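Local atomic coordinates of Dps family DNA-binding stress response protein (Thermosynechococcus elongatus, PDB entry 2C41), a protein that probably binds and oxidises iron and associates with DNA, as a twelve-subunit stress-response protein of the Dps family. Residues Gln10-Thr13 against Thr14-Arg17; Gly38-Phe41 against Arg42-Leu46; Thr87-Ser90 against Gly91-Val95. All coordinates share one frame; numbering follows the deposited sequence.

Contact 1: residues Gln10-Thr13 against Thr14-Arg17; sequences QVLT and TLKR
One turn of helix 6-35, the first long helix of the chain, brings Val11 against Thr14 and Leu15. The backbone follows the alpha-helical i to i+4 pattern. Thr14 N donates to Gln10 O, Leu15 N to Val11 O, Lys16 N to Leu12 O and Arg17 N to Thr13 O.

Val11 O takes two donors. Leu15 N lies 3.0 Å from Val11 O. Thr14 OG1 lies 2.7 Å from Val11 O. The hydroxyl lies in the carbonyl plane, on a lone pair, with a C=O...OG1 angle of 131°. Thr14 OG1 stands between its own backbone N and carbonyl carbon (chi1 77°), and this rotation turns it back to the preceding turn. Thr14 CG2 packs 3.2 Å from Gln10 O.

Helix 6-35 belongs to the ferritin-like four-helix bundle, and this side of it is buried. Thr14 OG1 is also hydrogen-bonded to Tyr132 OH of helix 126-149. With an alanine here, Tyr132 OH would probably lose this partner, and Val11 O would keep Leu15 N but lose the hydroxyl. Val11 and Leu15 run alongside each other on the same side of the helix, with Val11 CG1 4.1 Å from Leu15 CD1. Leu12 CD2 is 4.4 Å from Leu15 CD1.

On the more polar side, a water donates to Leu12 O at 2.7 Å. The same water accepts from Lys16 NZ at 2.8 Å. Kinks near the end of the Lys16 chain bring NZ both to this water and to Gln72 O, its other hydrogen-bond partner. Arg17 NH1 forms salt bridges with Asp116 and Glu112 of helix 95-122.

Contact 2: residues Gly38-Phe41 against Arg42-Leu46; sequences GPLF and RDLHL
The Phe41 and His45 rings form an offset stack, with centroids 4.7 Å apart and planes inclined by 23°. Phe41 CZ sits over one face of the imidazole, toward its rim, 3.6 Å from His45 ND1. In return, His45 CB lies over a face of the phenyl ring in a CH-pi contact, 4.1 Å from the Phe41 centroid. Both side chains have CG anti to the backbone N (chi1 178° and -172°), which sends the two rings the same way from successive turns. The guanidinium of Arg42 has Leu46 CD1 over the centre of one face, 3.4 Å above the plane.

The rings ride on the first turn of helix 41-68. Gly38 to Phe41 is a type I beta turn, and Leu40 takes the N-cap position. Leu44 N donates to Leu40 O at 3.0 Å. His45 N donates to Phe41 O at 2.7 Å. Leu44 packs alongside Leu40, with Leu40 CB 4.0 Å from Leu44 CD1.

The charged ends are held across subunits. Arg42 makes salt bridges to Asp43 and Glu50 of a second subunit, and Asp43 pairs with Arg42 of a third. Phe145 of the second subunit meets the Phe41 ring edge-to-face and also meets the His45 ring, steeply inclined to it. Within its own chain, the His45 ring stacks on His33 of helix 6-35, and Leu44 and Asp43 rest on Phe149 of helix 126-149. His45, His33 and Glu64 of a fourth subunit probably belong to an intersubunit ferroxidase site, as in Dps relatives. The start of helix 41-68 is thus packed between bundle helices and three neighbouring subunits.

Contact 3: residues Thr87-Ser90 against Gly91-Val95; sequences TPSS and GQLTV
The backbone is extended through Ser89 and Ser90, swings through Gly91 at positive phi (80°), and runs on extended through Leu93. Ser89 and Leu93 meet across this bend. It belongs to the loop that leads into helix 95-122 of the ferritin-like bundle. No hydrogen bond joins residues 87-90 to residues 91-95, and the bend is held by packing and by bonds to other parts of the assembly.

At Gly91 a side chain would be unwelcome: a CB would clash with Ser90 O, and the positive phi itself favours glycine. Leu93 points back toward the first half of the loop. With CG anti to its carbonyl carbon (chi1 -54°), it turns its methyls back on Ser89 and Ser90. On its own chain Leu93 also rests on Lys31 of helix 6-35 and on Met98 and Glu101 of helix 95-122.

The buried hydroxyl of Ser89 is hydrogen-bonded to Glu101 OE2 and to Lys31 NZ, and so ties the loop to both helices. Lys31 NZ also bonds to Gly91 O, gripping the loop on both sides of Ser90. Gly91 N bonds to Asp76 of a neighbouring subunit, and Gln92 NE2 to Gln72 of that same subunit. At the far end Thr94 is the N-cap of helix 95-122. Its OG1 caps a backbone N of the first turn, and its N is bonded to Gln97 OE1.

Between the two halves the contacts are van der Waals ones, of methyls with oxygens: Leu93 CD1 comes to 3.4 Å from Ser89 OG, and Leu93 CD2 lies 3.8 Å from Ser90 O.

Overall arrangement
From the N terminus, contact 1 comes first, within helix 6-35. Contact 2 follows where the chain turns from that helix into helix 41-68, and contact 3 lies in the loop before helix 95-122. Each is local, so none encloses a long loop. They run in series without nesting or crossing. Contact 1 lies across the chain's centre from both others, with centres about 36 Å from contact 2 and about 27 Å from contact 3. Contacts 2 and 3 touch, Leu44 CD1 lying 3.5 Å from Val95 CG1. This joins the starts of helices 41-68 and 95-122, and both contacts also reach the second subunit.

Contact 1: residues Gln10-Thr13 against Thr14-Arg17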
loop_
_atom_site.group_PDB
_atom_site.type_symbol
_atom_site.label_atom_id
_atom_site.label_comp_id
_atom_site.label_asym_id
_atom_site.label_seq_id
_atom_site.Cartn_x
_atom_site.Cartn_y
_atom_site.Cartn_z
ATOM N N GLN C 10 -9.132 39.324 -18.802
ATOM C CA GLN C 10 -8.089 39.636 -17.828
ATOM C C GLN C 10 -7.718 38.424 -16.977
ATOM O O GLN C 10 -6.544 38.202 -16.700
ATOM C CB GLN C 10 -8.508 40.798 -16.923
ATOM C CG GLN C 10 -8.488 42.149 -17.634
ATOM C CD GLN C 10 -8.934 43.289 -16.739
ATOM O OE1 GLN C 10 -8.454 43.439 -15.616
ATOM N NE2 GLN C 10 -9.853 44.107 -17.239
ATOM N N VAL C 11 -8.715 37.641 -16.564
ATOM C CA VAL C 11 -8.436 36.419 -15.796
ATOM C C VAL C 11 -7.521 35.476 -16.591
ATOM O O VAL C 11 -6.535 34.949 -16.058
ATOM C CB VAL C 11 -9.728 35.687 -15.367
ATOM C CG1 VAL C 11 -9.407 34.285 -14.861
ATOM C CG2 VAL C 11 -10.444 36.470 -14.287
ATOM N N LEU C 12 -7.843 35.268 -17.865
ATOM C CA LEU C 12 -7.028 34.407 -18.719
ATOM C C LEU C 12 -5.592 34.914 -18.817
ATOM O O LEU C 12 -4.642 34.126 -18.758
ATOM C CB LEU C 12 -7.657 34.260 -20.105
ATOM C CG LEU C 12 -8.943 33.430 -20.113
ATOM C CD1 LEU C 12 -9.620 33.503 -21.487
ATOM C CD2 LEU C 12 -8.647 31.987 -19.722
ATOM N N THR C 13 -5.436 36.233 -18.925
ATOM C CA THR C 13 -4.104 36.847 -18.950
ATOM C C THR C 13 -3.334 36.503 -17.665
ATOM O O THR C 13 -2.166 36.126 -17.733
ATOM C CB THR C 13 -4.210 38.379 -19.176
ATOM O OG1 THR C 13 -4.777 38.619 -20.469
ATOM C CG2 THR C 13 -2.851 39.057 -19.071
ATOM N N THR C 14 -4.002 36.589 -16.512
ATOM C CA THR C 14 -3.347 36.259 -15.240
ATOM C C THR C 14 -2.904 34.798 -15.211
ATOM O O THR C 14 -1.812 34.497 -14.733
ATOM C CB THR C 14 -4.207 36.558 -13.987
ATOM O OG1 THR C 14 -5.220 35.550 -13.814
ATOM C CG2 THR C 14 -4.830 37.966 -14.056
ATOM N N LEU C 15 -3.735 33.899 -15.733
ATOM C CA LEU C 15 -3.403 32.463 -15.684
ATOM C C LEU C 15 -2.167 32.150 -16.524
ATOM O O LEU C 15 -1.343 31.337 -16.135
ATOM C CB LEU C 15 -4.583 31.586 -16.111
ATOM C CG LEU C 15 -5.726 31.520 -15.091
ATOM C CD1 LEU C 15 -7.042 31.107 -15.746
ATOM C CD2 LEU C 15 -5.367 30.596 -13.889
ATOM N N LYS C 16 -2.041 32.806 -17.671
ATOM C CA LYS C 16 -0.870 32.593 -18.523
ATOM C C LYS C 16 0.406 33.042 -17.810
ATOM O O LYS C 16 1.410 32.319 -17.805
ATOM C CB LYS C 16 -1.029 33.309 -19.870
ATOM C CG LYS C 16 -2.108 32.706 -20.753
ATOM C CD LYS C 16 -1.766 32.943 -22.218
ATOM C CE LYS C 16 -2.964 33.298 -23.083
ATOM N NZ LYS C 16 -4.285 32.692 -22.743
ATOM N N ARG C 17 0.360 34.229 -17.206
ATOM C CA ARG C 17 1.497 34.751 -16.451
ATOM C C ARG C 17 1.841 33.833 -15.276
ATOM O O ARG C 17 3.010 33.500 -15.063
ATOM C CB ARG C 17 1.214 36.174 -15.950
ATOM C CG ARG C 17 2.317 36.747 -15.038
ATOM C CD ARG C 17 2.139 38.261 -14.762
ATOM N NE ARG C 17 0.733 38.674 -14.682
ATOM C CZ ARG C 17 -0.102 38.382 -13.681
ATOM N NH1 ARG C 17 0.305 37.662 -12.642
ATOM N NH2 ARG C 17 -1.361 38.817 -13.727
HETATM O O HOH W 1 -5.289 31.948 -20.225
#

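Contact 2: residues Gly38-Phe41 against Arg42-Leu46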
loop_
_atom_site.group_PDB
_atom_site.type_symbol
_atom_site.label_atom_id
_atom_site.label_comp_id
_atom_site.label_asym_id
_atom_site.label_seq_id
_atom_site.Cartn_x
_atom_site.Cartn_y
_atom_site.Cartn_z
ATOM N N GLY C 38 28.332 22.312 -0.436
ATOM C CA GLY C 38 28.766 22.620 0.912
ATOM C C GLY C 38 28.214 21.640 1.929
ATOM O O GLY C 38 27.477 20.710 1.578
ATOM N N PRO C 39 28.548 21.853 3.212
ATOM C CA PRO C 39 28.180 20.934 4.297
ATOM C C PRO C 39 26.671 20.739 4.520
ATOM O O PRO C 39 26.280 19.832 5.256
ATOM C CB PRO C 39 28.815 21.582 5.536
ATOM C CG PRO C 39 29.877 22.485 5.017
ATOM C CD PRO C 39 29.367 22.982 3.696
ATOM N N LEU C 40 25.845 21.587 3.909
ATOM C CA LEU C 40 24.390 21.465 4.008
ATOM C C LEU C 40 23.801 20.729 2.807
ATOM O O LEU C 40 22.576 20.749 2.599
ATOM C CB LEU C 40 23.741 22.852 4.123
ATOM C CG LEU C 40 24.344 23.813 5.153
ATOM C CD1 LEU C 40 23.648 25.176 5.094
ATOM C CD2 LEU C 40 24.293 23.229 6.564
ATOM N N PHE C 41 24.662 20.085 2.021
ATOM C CA PHE C 41 24.237 19.555 0.729
ATOM C C PHE C 41 22.968 18.690 0.756
ATOM O O PHE C 41 22.009 18.982 0.045
ATOM C CB PHE C 41 25.356 18.812 -0.006
ATOM C CG PHE C 41 24.900 18.239 -1.311
ATOM C CD1 PHE C 41 24.730 19.060 -2.419
ATOM C CD2 PHE C 41 24.562 16.890 -1.414
ATOM C CE1 PHE C 41 24.270 18.541 -3.632
ATOM C CE2 PHE C 41 24.104 16.362 -2.620
ATOM C CZ PHE C 41 23.964 17.184 -3.733
ATOM N N ARG C 42 22.956 17.627 1.551
ATOM C CA ARG C 42 21.823 16.700 1.483
ATOM C C ARG C 42 20.532 17.429 1.863
ATOM O O ARG C 42 19.530 17.335 1.141
ATOM C CB ARG C 42 22.040 15.445 2.349
ATOM C CG ARG C 42 20.863 14.468 2.314
ATOM C CD ARG C 42 21.045 13.289 3.273
ATOM N NE ARG C 42 19.800 12.518 3.444
ATOM C CZ ARG C 42 18.747 12.896 4.178
ATOM N NH1 ARG C 42 18.737 14.058 4.827
ATOM N NH2 ARG C 42 17.682 12.107 4.258
ATOM N N ASP C 43 20.582 18.170 2.971
ATOM C CA ASP C 43 19.421 18.910 3.486
ATOM C C ASP C 43 18.855 19.855 2.419
ATOM O O ASP C 43 17.654 19.852 2.159
ATOM C CB ASP C 43 19.787 19.702 4.752
ATOM C CG ASP C 43 18.566 20.041 5.624
ATOM O OD1 ASP C 43 17.610 19.232 5.682
ATOM O OD2 ASP C 43 18.577 21.107 6.290
ATOM N N LEU C 44 19.724 20.651 1.802
ATOM C CA LEU C 44 19.270 21.609 0.793
ATOM C C LEU C 44 18.914 20.979 -0.553
ATOM O O LEU C 44 17.952 21.394 -1.200
ATOM C CB LEU C 44 20.271 22.753 0.629
ATOM C CG LEU C 44 20.124 23.799 1.756
ATOM C CD1 LEU C 44 21.232 24.796 1.724
ATOM C CD2 LEU C 44 18.776 24.530 1.695
ATOM N N HIS C 45 19.679 19.970 -0.961
ATOM C CA HIS C 45 19.351 19.178 -2.156
ATOM C C HIS C 45 17.891 18.705 -2.049
ATOM O O HIS C 45 17.090 18.849 -2.992
ATOM C CB HIS C 45 20.333 18.000 -2.236
ATOM C CG HIS C 45 20.254 17.201 -3.498
ATOM N ND1 HIS C 45 20.536 17.733 -4.740
ATOM C CD2 HIS C 45 19.989 15.888 -3.702
ATOM C CE1 HIS C 45 20.429 16.787 -5.654
ATOM N NE2 HIS C 45 20.103 15.658 -5.051
ATOM N N LEU C 46 17.534 18.187 -0.874
ATOM C CA LEU C 46 16.163 17.733 -0.616
ATOM C C LEU C 46 15.162 18.886 -0.568
ATOM O O LEU C 46 14.090 18.789 -1.172
ATOM C CB LEU C 46 16.090 16.934 0.688
ATOM C CG LEU C 46 16.720 15.552 0.564
ATOM C CD1 LEU C 46 16.882 14.873 1.926
ATOM C CD2 LEU C 46 15.877 14.701 -0.395
#

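Contact 3: residues Thr87-Ser90 against Gly91-Val95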
loop_
_atom_site.group_PDB
_atom_site.type_symbol
_atom_site.label_atom_id
_atom_site.label_comp_id
_atom_site.label_asym_id
_atom_site.label_seq_id
_atom_site.Cartn_x
_atom_site.Cartn_y
_atom_site.Cartn_z
ATOM N N THR C 87 12.104 36.122 -12.166
ATOM C CA THR C 87 13.439 36.166 -12.755
ATOM C C THR C 87 13.944 34.747 -13.026
ATOM O O THR C 87 14.069 33.941 -12.086
ATOM C CB THR C 87 14.448 36.889 -11.828
ATOM O OG1 THR C 87 14.046 38.254 -11.657
ATOM C CG2 THR C 87 15.844 36.849 -12.424
ATOM N N PRO C 88 14.246 34.429 -14.302
ATOM C CA PRO C 88 14.894 33.140 -14.535
ATOM C C PRO C 88 16.328 33.211 -14.013
ATOM O O PRO C 88 17.020 34.211 -14.222
ATOM C CB PRO C 88 14.856 32.988 -16.062
ATOM C CG PRO C 88 14.824 34.395 -16.579
ATOM C CD PRO C 88 14.046 35.186 -15.556
ATOM N N SER C 89 16.755 32.178 -13.296
ATOM C CA SER C 89 18.059 32.202 -12.649
ATOM C C SER C 89 19.164 32.270 -13.693
ATOM O O SER C 89 19.086 31.595 -14.718
ATOM C CB SER C 89 18.245 30.969 -11.772
ATOM O OG SER C 89 19.365 31.136 -10.918
ATOM N N SER C 90 20.187 33.075 -13.413
ATOM C CA SER C 90 21.285 33.282 -14.343
ATOM C C SER C 90 22.636 33.248 -13.627
ATOM O O SER C 90 22.815 33.889 -12.585
ATOM C CB SER C 90 21.090 34.617 -15.070
ATOM O OG SER C 90 22.115 34.847 -16.014
ATOM N N GLY C 91 23.567 32.473 -14.175
ATOM C CA GLY C 91 24.958 32.474 -13.720
ATOM C C GLY C 91 25.245 31.662 -12.474
ATOM O O GLY C 91 24.340 31.084 -11.853
ATOM N N GLN C 92 26.522 31.612 -12.111
ATOM C CA GLN C 92 26.961 30.882 -10.927
ATOM C C GLN C 92 26.538 31.642 -9.669
ATOM O O GLN C 92 26.758 32.847 -9.558
ATOM C CB GLN C 92 28.481 30.681 -10.957
ATOM C CG GLN C 92 29.007 29.996 -12.220
ATOM C CD GLN C 92 28.845 28.483 -12.205
ATOM O OE1 GLN C 92 29.052 27.829 -11.180
ATOM N NE2 GLN C 92 28.497 27.916 -13.356
ATOM N N LEU C 93 25.909 30.931 -8.738
ATOM C CA LEU C 93 25.399 31.538 -7.510
ATOM C C LEU C 93 25.888 30.769 -6.292
ATOM O O LEU C 93 26.053 29.543 -6.350
ATOM C CB LEU C 93 23.867 31.527 -7.501
ATOM C CG LEU C 93 23.080 32.143 -8.667
ATOM C CD1 LEU C 93 21.588 31.887 -8.469
ATOM C CD2 LEU C 93 23.361 33.629 -8.796
ATOM N N THR C 94 26.096 31.478 -5.184
ATOM C CA THR C 94 26.320 30.803 -3.907
ATOM C C THR C 94 24.992 30.233 -3.433
ATOM O O THR C 94 23.922 30.622 -3.933
ATOM C CB THR C 94 26.854 31.753 -2.810
ATOM O OG1 THR C 94 25.837 32.702 -2.454
ATOM C CG2 THR C 94 28.130 32.488 -3.267
ATOM N N VAL C 95 25.046 29.321 -2.467
ATOM C CA VAL C 95 23.817 28.793 -1.873
ATOM C C VAL C 95 22.975 29.929 -1.271
ATOM O O VAL C 95 21.757 29.977 -1.476
ATOM C CB VAL C 95 24.108 27.670 -0.843
ATOM C CG1 VAL C 95 22.825 27.149 -0.251
ATOM C CG2 VAL C 95 24.856 26.521 -1.515
#